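Local structure of hemoglobin-like protein (Methylacidiphilum infernorum, 4NK1) at residues P45-P50 against E163-R168; R64-V69 against H143-V148. The protein binds heme b and, as a group II truncated hemoglobin, probably binds and carries oxygen. One frame throughout, in Å; residues are numbered along the deposited sequence.

Contact 1: residues P45-P50 against E163-R168; sequences PEVKFP and ESFSIR. With HEM (protoporphyrin IX containing Fe), chain E.
The guanidinium of Arg168 and the hydroxyl of Ser164 each take one carbonyl of 45-50, a worked example of side chains of 163-168 holding the loop that leads into strand 47-48 by its carbonyl oxygens. Arg168 NH2 donates to Pro45 O at 3.1 Å along a nearly straight N-H line (177°). The oxygen lies in the guanidinium plane, although the donor stands well above the plane of the carbonyl. One residue on, Ser164 OG donates to Glu46 O at 2.9 Å, again from above the carbonyl plane; chi1 of 178° sets OG anti to the backbone N, beside the carbonyl carbon, and within reach of Glu46 O. A water bridges the segments: it donates to Pro45 O and Ser164 O and accepts from Arg168 NE, so that Pro45 O receives two bonds. Arg168 NH2 also donates to Glu37 O of the second subunit, where Val47 and Lys48 extend an antiparallel ladder across the interface.

Beyond these bonds is packing. Val47 CG1 lies against Arg168 NE (3.6 Å) and near Ser164 OG, while Pro45 CG sits 3.6 Å from Ile167 CD1. Phe49 turns its edge to one face of Phe165 in an edge-to-face pair, planes at 56°, with CZ 4.1 Å from Phe165 CE2. Phe165 CD2 in turn comes within 3.8 Å of heme CAC. The chemistry thus implies a loop entering strand 47-48 that is held by two carbonyl oxygens and backed by aromatic packing reaching the heme, with one arginine serving both the chain's own fold and the dimer.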
loop_
_atom_site.group_PDB
_atom_site.type_symbol
_atom_site.label_atom_id
_atom_site.label_comp_id
_atom_site.label_asym_id
_atom_site.label_seq_id
_atom_site.Cartn_x
_atom_site.Cartn_y
_atom_site.Cartn_z
ATOM N N PRO B 45 -10.384 6.386 8.116
ATOM C CA PRO B 45 -11.325 7.049 9.030
ATOM C C PRO B 45 -12.464 7.707 8.272
ATOM O O PRO B 45 -12.322 7.976 7.068
ATOM C CB PRO B 45 -10.472 8.150 9.683
ATOM C CG PRO B 45 -9.064 7.735 9.484
ATOM C CD PRO B 45 -9.041 6.991 8.177
ATOM N N GLU B 46 -13.587 7.959 8.945
ATOM C CA GLU B 46 -14.666 8.674 8.276
ATOM C C GLU B 46 -14.185 10.076 7.918
ATOM O O GLU B 46 -13.420 10.689 8.667
ATOM C CB GLU B 46 -15.938 8.730 9.125
ATOM C CG GLU B 46 -15.832 9.533 10.408
ATOM C CD GLU B 46 -17.211 9.849 11.006
ATOM O OE1 GLU B 46 -17.315 10.818 11.795
ATOM O OE2 GLU B 46 -18.187 9.126 10.691
ATOM N N VAL B 47 -14.575 10.558 6.747
ATOM C CA VAL B 47 -14.234 11.918 6.386
ATOM C C VAL B 47 -15.481 12.797 6.257
ATOM O O VAL B 47 -16.449 12.437 5.571
ATOM C CB VAL B 47 -13.276 12.005 5.159
ATOM C CG1 VAL B 47 -12.851 10.622 4.676
ATOM C CG2 VAL B 47 -13.864 12.834 4.040
ATOM N N LYS B 48 -15.466 13.919 6.977
ATOM C CA LYS B 48 -16.506 14.935 6.842
ATOM C C LYS B 48 -16.098 15.936 5.784
ATOM O O LYS B 48 -15.125 16.681 5.961
ATOM C CB LYS B 48 -16.706 15.697 8.150
ATOM C CG LYS B 48 -17.156 14.871 9.335
ATOM C CD LYS B 48 -17.972 15.766 10.262
ATOM C CE LYS B 48 -18.074 15.213 11.677
ATOM N NZ LYS B 48 -18.932 16.089 12.535
ATOM N N PHE B 49 -16.825 15.960 4.677
ATOM C CA PHE B 49 -16.627 17.013 3.706
ATOM C C PHE B 49 -17.138 18.321 4.304
ATOM O O PHE B 49 -18.073 18.306 5.110
ATOM C CB PHE B 49 -17.338 16.661 2.405
ATOM C CG PHE B 49 -16.542 15.742 1.527
ATOM C CD1 PHE B 49 -16.265 14.441 1.927
ATOM C CD2 PHE B 49 -16.057 16.182 0.301
ATOM C CE1 PHE B 49 -15.521 13.583 1.114
ATOM C CE2 PHE B 49 -15.315 15.337 -0.512
ATOM C CZ PHE B 49 -15.047 14.036 -0.106
ATOM N N PRO B 50 -16.513 19.454 3.930
ATOM C CA PRO B 50 -16.863 20.758 4.518
ATOM C C PRO B 50 -18.294 21.164 4.156
ATOM O O PRO B 50 -18.759 20.825 3.066
ATOM C CB PRO B 50 -15.875 21.728 3.840
ATOM C CG PRO B 50 -14.798 20.852 3.223
ATOM C CD PRO B 50 -15.497 19.577 2.867
ATOM N N GLU B 163 -7.311 16.356 6.313
ATOM C CA GLU B 163 -6.504 15.504 7.190
ATOM C C GLU B 163 -6.941 14.064 7.060
ATOM O O GLU B 163 -6.108 13.165 6.940
ATOM C CB GLU B 163 -6.655 15.946 8.646
ATOM C CG GLU B 163 -5.740 15.242 9.631
ATOM C CD GLU B 163 -6.308 13.920 10.137
ATOM O OE1 GLU B 163 -7.542 13.720 10.058
ATOM O OE2 GLU B 163 -5.518 13.082 10.625
ATOM N N SER B 164 -8.256 13.857 7.087
ATOM C CA SER B 164 -8.826 12.519 7.041
ATOM C C SER B 164 -8.894 11.989 5.607
ATOM O O SER B 164 -8.540 10.842 5.349
ATOM C CB SER B 164 -10.219 12.526 7.679
ATOM O OG SER B 164 -10.812 11.241 7.604
ATOM N N PHE B 165 -9.328 12.831 4.674
ATOM C CA PHE B 165 -9.428 12.419 3.274
ATOM C C PHE B 165 -8.082 11.986 2.682
ATOM O O PHE B 165 -8.025 11.035 1.906
ATOM C CB PHE B 165 -10.016 13.552 2.429
ATOM C CG PHE B 165 -10.570 13.100 1.114
ATOM C CD1 PHE B 165 -11.003 11.792 0.939
ATOM C CD2 PHE B 165 -10.656 13.979 0.045
ATOM C CE1 PHE B 165 -11.521 11.366 -0.283
ATOM C CE2 PHE B 165 -11.166 13.561 -1.180
ATOM C CZ PHE B 165 -11.603 12.247 -1.342
ATOM N N SER B 166 -7.009 12.693 3.036
ATOM C CA SER B 166 -5.680 12.397 2.505
ATOM C C SER B 166 -5.181 10.996 2.847
ATOM O O SER B 166 -4.311 10.473 2.162
ATOM C CB SER B 166 -4.668 13.426 2.983
ATOM O OG SER B 166 -4.593 13.450 4.398
ATOM N N ILE B 167 -5.716 10.400 3.906
ATOM C CA ILE B 167 -5.309 9.058 4.322
ATOM C C ILE B 167 -5.688 8.059 3.238
ATOM O O ILE B 167 -5.030 7.034 3.050
ATOM C CB ILE B 167 -5.982 8.664 5.658
ATOM C CG1 ILE B 167 -5.435 9.523 6.800
ATOM C CG2 ILE B 167 -5.774 7.187 5.980
ATOM C CD1 ILE B 167 -6.367 9.621 7.996
ATOM N N ARG B 168 -6.743 8.380 2.500
ATOM C CA ARG B 168 -7.242 7.482 1.482
ATOM C C ARG B 168 -6.445 7.484 0.189
ATOM O O ARG B 168 -6.674 6.645 -0.689
ATOM C CB ARG B 168 -8.715 7.787 1.219
ATOM C CG ARG B 168 -9.574 7.452 2.432
ATOM C CD ARG B 168 -11.032 7.591 2.135
ATOM N NE ARG B 168 -11.823 7.454 3.352
ATOM C CZ ARG B 168 -13.028 6.899 3.393
ATOM N NH1 ARG B 168 -13.570 6.426 2.279
ATOM N NH2 ARG B 168 -13.681 6.820 4.544
HETATM C CHA HEM E . -3.678 15.277 -8.539
HETATM C CHB HEM E . -0.235 14.394 -5.223
HETATM C CHC HEM E . -3.656 14.095 -1.798
HETATM C CHD HEM E . -6.731 16.324 -4.844
HETATM C C1A HEM E . -2.440 14.981 -7.996
HETATM C C2A HEM E . -1.170 14.727 -8.686
HETATM C C3A HEM E . -0.239 14.488 -7.749
HETATM C C4A HEM E . -0.861 14.579 -6.438
HETATM C CMA HEM E . 1.251 14.159 -8.022
HETATM C CAA HEM E . -0.839 14.699 -10.206
HETATM C CBA HEM E . -2.017 14.443 -11.147
HETATM C CGA HEM E . -2.019 13.029 -11.680
HETATM O O1A HEM E . -1.938 12.078 -10.858
HETATM O O2A HEM E . -2.126 12.842 -12.925
HETATM C C1B HEM E . -0.845 14.154 -4.011
HETATM C C2B HEM E . -0.215 13.674 -2.791
HETATM C C3B HEM E . -1.162 13.580 -1.852
HETATM C C4B HEM E . -2.426 14.024 -2.426
HETATM C CMB HEM E . 1.270 13.289 -2.574
HETATM C CAB HEM E . -0.902 13.095 -0.402
HETATM C CBB HEM E . -1.885 12.566 0.349
HETATM C C1C HEM E . -4.780 14.717 -2.297
HETATM C C2C HEM E . -6.011 15.007 -1.581
HETATM C C3C HEM E . -6.839 15.635 -2.412
HETATM C C4C HEM E . -6.195 15.755 -3.709
HETATM C CMC HEM E . -6.347 14.713 -0.105
HETATM C CAC HEM E . -8.248 16.101 -1.999
HETATM C CBC HEM E . -8.668 17.313 -2.369
HETATM C C1D HEM E . -6.257 16.201 -6.135
HETATM C C2D HEM E . -6.963 16.573 -7.342
HETATM C C3D HEM E . -6.009 16.248 -8.495
HETATM C C4D HEM E . -4.814 15.711 -7.878
HETATM C CMD HEM E . -8.377 17.179 -7.477
HETATM C CAD HEM E . -6.306 16.460 -9.998
HETATM C CBD HEM E . -7.233 15.338 -10.457
HETATM C CGD HEM E . -7.673 15.541 -11.889
HETATM O O1D HEM E . -6.827 15.859 -12.766
HETATM O O2D HEM E . -8.887 15.364 -12.163
HETATM N NA HEM E . -2.194 14.881 -6.636
HETATM N NB HEM E . -2.188 14.355 -3.746
HETATM N NC HEM E . -4.938 15.182 -3.594
HETATM N ND HEM E . -5.012 15.705 -6.506
HETATM FE FE HEM E . -3.619 15.050 -5.160
HETATM O O HOH W 1 -10.171 8.443 5.497
#

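Contact 2: residues R64-V69 against H143-V148; sequences RKLVEV and HALKDV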
loop_
_atom_site.group_PDB
_atom_site.type_symbol
_atom_site.label_atom_id
_atom_site.label_comp_id
_atom_site.label_asym_id
_atom_site.label_seq_id
_atom_site.Cartn_x
_atom_site.Cartn_y
_atom_site.Cartn_z
ATOM N N ARG B 64 -9.269 29.513 -4.338
ATOM C CA ARG B 64 -8.356 29.346 -5.469
ATOM C C ARG B 64 -6.936 29.800 -5.138
ATOM O O ARG B 64 -5.974 29.184 -5.578
ATOM C CB ARG B 64 -8.878 30.075 -6.715
ATOM C CG ARG B 64 -10.165 29.469 -7.256
ATOM C CD ARG B 64 -10.536 29.950 -8.651
ATOM N NE ARG B 64 -11.755 29.269 -9.095
ATOM C CZ ARG B 64 -11.771 28.056 -9.641
ATOM N NH1 ARG B 64 -10.631 27.396 -9.818
ATOM N NH2 ARG B 64 -12.920 27.494 -10.001
ATOM N N LYS B 65 -6.804 30.864 -4.356
ATOM C CA LYS B 65 -5.483 31.342 -3.959
ATOM C C LYS B 65 -4.845 30.364 -2.974
ATOM O O LYS B 65 -3.627 30.155 -2.973
ATOM C CB LYS B 65 -5.580 32.737 -3.335
ATOM C CG LYS B 65 -4.239 33.394 -3.101
ATOM C CD LYS B 65 -4.373 34.668 -2.261
ATOM C CE LYS B 65 -3.052 35.451 -2.219
ATOM N NZ LYS B 65 -3.071 36.583 -1.234
ATOM N N LEU B 66 -5.676 29.770 -2.128
ATOM C CA LEU B 66 -5.216 28.759 -1.194
ATOM C C LEU B 66 -4.525 27.614 -1.935
ATOM O O LEU B 66 -3.412 27.203 -1.583
ATOM C CB LEU B 66 -6.407 28.214 -0.420
ATOM C CG LEU B 66 -6.088 27.011 0.457
ATOM C CD1 LEU B 66 -5.072 27.409 1.539
ATOM C CD2 LEU B 66 -7.375 26.442 1.051
ATOM N N VAL B 67 -5.184 27.121 -2.972
ATOM C CA VAL B 67 -4.690 25.969 -3.710
ATOM C C VAL B 67 -3.423 26.321 -4.472
ATOM O O VAL B 67 -2.519 25.485 -4.599
ATOM C CB VAL B 67 -5.784 25.411 -4.623
ATOM C CG1 VAL B 67 -5.254 24.262 -5.474
ATOM C CG2 VAL B 67 -6.951 24.938 -3.764
ATOM N N GLU B 68 -3.345 27.573 -4.928
ATOM C CA GLU B 68 -2.156 28.083 -5.590
ATOM C C GLU B 68 -0.941 28.053 -4.673
ATOM O O GLU B 68 0.095 27.495 -5.050
ATOM C CB GLU B 68 -2.372 29.513 -6.120
ATOM C CG GLU B 68 -3.272 29.603 -7.347
ATOM C CD GLU B 68 -3.345 31.012 -7.932
ATOM O OE1 GLU B 68 -4.360 31.325 -8.602
ATOM O OE2 GLU B 68 -2.385 31.799 -7.733
ATOM N N VAL B 69 -1.030 28.660 -3.488
ATOM C CA VAL B 69 0.154 28.647 -2.630
ATOM C C VAL B 69 0.418 27.257 -2.005
ATOM O O VAL B 69 1.543 26.959 -1.609
ATOM C CB VAL B 69 0.247 29.850 -1.616
ATOM C CG1 VAL B 69 -0.624 31.039 -2.056
ATOM C CG2 VAL B 69 -0.067 29.441 -0.206
ATOM N N HIS B 143 0.708 25.375 6.022
ATOM C CA HIS B 143 1.403 26.626 5.810
ATOM C C HIS B 143 0.620 27.525 4.870
ATOM O O HIS B 143 0.536 28.727 5.103
ATOM C CB HIS B 143 2.821 26.383 5.290
ATOM C CG HIS B 143 3.757 25.872 6.339
ATOM N ND1 HIS B 143 4.599 26.700 7.053
ATOM C CD2 HIS B 143 3.978 24.619 6.810
ATOM C CE1 HIS B 143 5.301 25.980 7.908
ATOM N NE2 HIS B 143 4.941 24.712 7.784
ATOM N N ALA B 144 0.052 26.944 3.813
ATOM C CA ALA B 144 -0.739 27.707 2.854
ATOM C C ALA B 144 -1.921 28.371 3.536
ATOM O O ALA B 144 -2.215 29.534 3.279
ATOM C CB ALA B 144 -1.233 26.816 1.754
ATOM N N LEU B 145 -2.606 27.617 4.387
ATOM C CA LEU B 145 -3.773 28.127 5.084
ATOM C C LEU B 145 -3.418 29.375 5.894
ATOM O O LEU B 145 -4.166 30.355 5.907
ATOM C CB LEU B 145 -4.356 27.048 5.994
ATOM C CG LEU B 145 -5.134 25.911 5.324
ATOM C CD1 LEU B 145 -5.184 24.723 6.268
ATOM C CD2 LEU B 145 -6.551 26.362 4.961
ATOM N N LYS B 146 -2.265 29.347 6.555
ATOM C CA LYS B 146 -1.834 30.495 7.349
ATOM C C LYS B 146 -1.396 31.661 6.468
ATOM O O LYS B 146 -1.734 32.815 6.737
ATOM C CB LYS B 146 -0.708 30.109 8.302
ATOM C CG LYS B 146 -0.309 31.236 9.245
ATOM C CD LYS B 146 0.817 30.798 10.161
ATOM C CE LYS B 146 1.192 31.900 11.133
ATOM N NZ LYS B 146 2.395 31.502 11.923
ATOM N N ASP B 147 -0.675 31.358 5.397
ATOM C CA ASP B 147 -0.144 32.405 4.532
ATOM C C ASP B 147 -1.200 33.143 3.705
ATOM O O ASP B 147 -0.984 34.289 3.296
ATOM C CB ASP B 147 0.979 31.852 3.649
ATOM C CG ASP B 147 2.197 31.426 4.461
ATOM O OD1 ASP B 147 2.436 32.014 5.542
ATOM O OD2 ASP B 147 2.909 30.496 4.020
ATOM N N VAL B 148 -2.343 32.516 3.452
ATOM C CA VAL B 148 -3.408 33.255 2.783
ATOM C C VAL B 148 -4.410 33.821 3.786
ATOM O O VAL B 148 -5.420 34.398 3.391
ATOM C CB VAL B 148 -4.161 32.418 1.736
ATOM C CG1 VAL B 148 -3.228 32.014 0.625
ATOM C CG2 VAL B 148 -4.837 31.189 2.402
#
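Helix 60-74 and helix 131-147 of the globin fold meet here in an apolar helix-helix packing, the second helix at its C-terminal end. The short axes pass 8.7 Å apart at 131°, steeply crossed and more antiparallel than parallel. Ala144 presents its methyl and CA to Val69, whose CG2 presses on Ala144 CB at 3.5 Å, tighter than an ordinary carbon contact. The other branch of Val69 serves a different partner, CG1 lying 3.9 Å from Val148 CG1 as the two side chains pass in opposite directions. The two methyls of Val69 thus meet the last turn of the helix, at Ala144, and the residue just beyond it, Val148.

Leu66, one turn earlier, works mainly through CD1, with CD2 touching Leu145 CD2. Its CG is anti to the backbone N (chi1 172°), which together with chi2 of 63° carries CD1 across to the other helix, where it touches Ala144 CB, Leu145 CD2 and Val148 CG2, each at 3.9 Å. CD1 also lies 3.8 Å from Leu145 N, against the backbone itself. The CB of Leu145 is directed away from helix 60-74, yet the branch bearing CD2 returns to Leu66; beyond, Phe158 of helix 155-165 and Phe150 touch both leucines. At the solvent margin the extended chain of Lys65 slides alongside Val148, its CD 4.1 Å from Val148 CG1, so that the aliphatic part of the lysine borders the apolar patch.

Val148 reaches both Leu66 and Val69 with its two methyls, and also touches Leu62. This is the packing of the B helix (60-74) against the end of the G helix (131-147), where the B/E pair meets the G/H pair in the two-over-two sandwich of truncated hemoglobins.

After strand 35-36 the chain runs through 45-50, the first half of contact 1, then enters helix 60-74, which carries the first half of contact 2. After helix 87-104 and the heme-binding residues up to His124, helix 131-147 brings 143-148 back to 64-69 and closes the inner loop. Helix 155-165 follows, and 163-168 meets 45-50, closing the outer loop. Contact 2 is thus nested within the loop closed by contact 1. Their centres lie about 19 Å apart on opposite sides of the chain's centre: the outer contact ties the segment around strand 47-48 to the end region of helix 155-165, beside the heme; the inner one joins two globin helices.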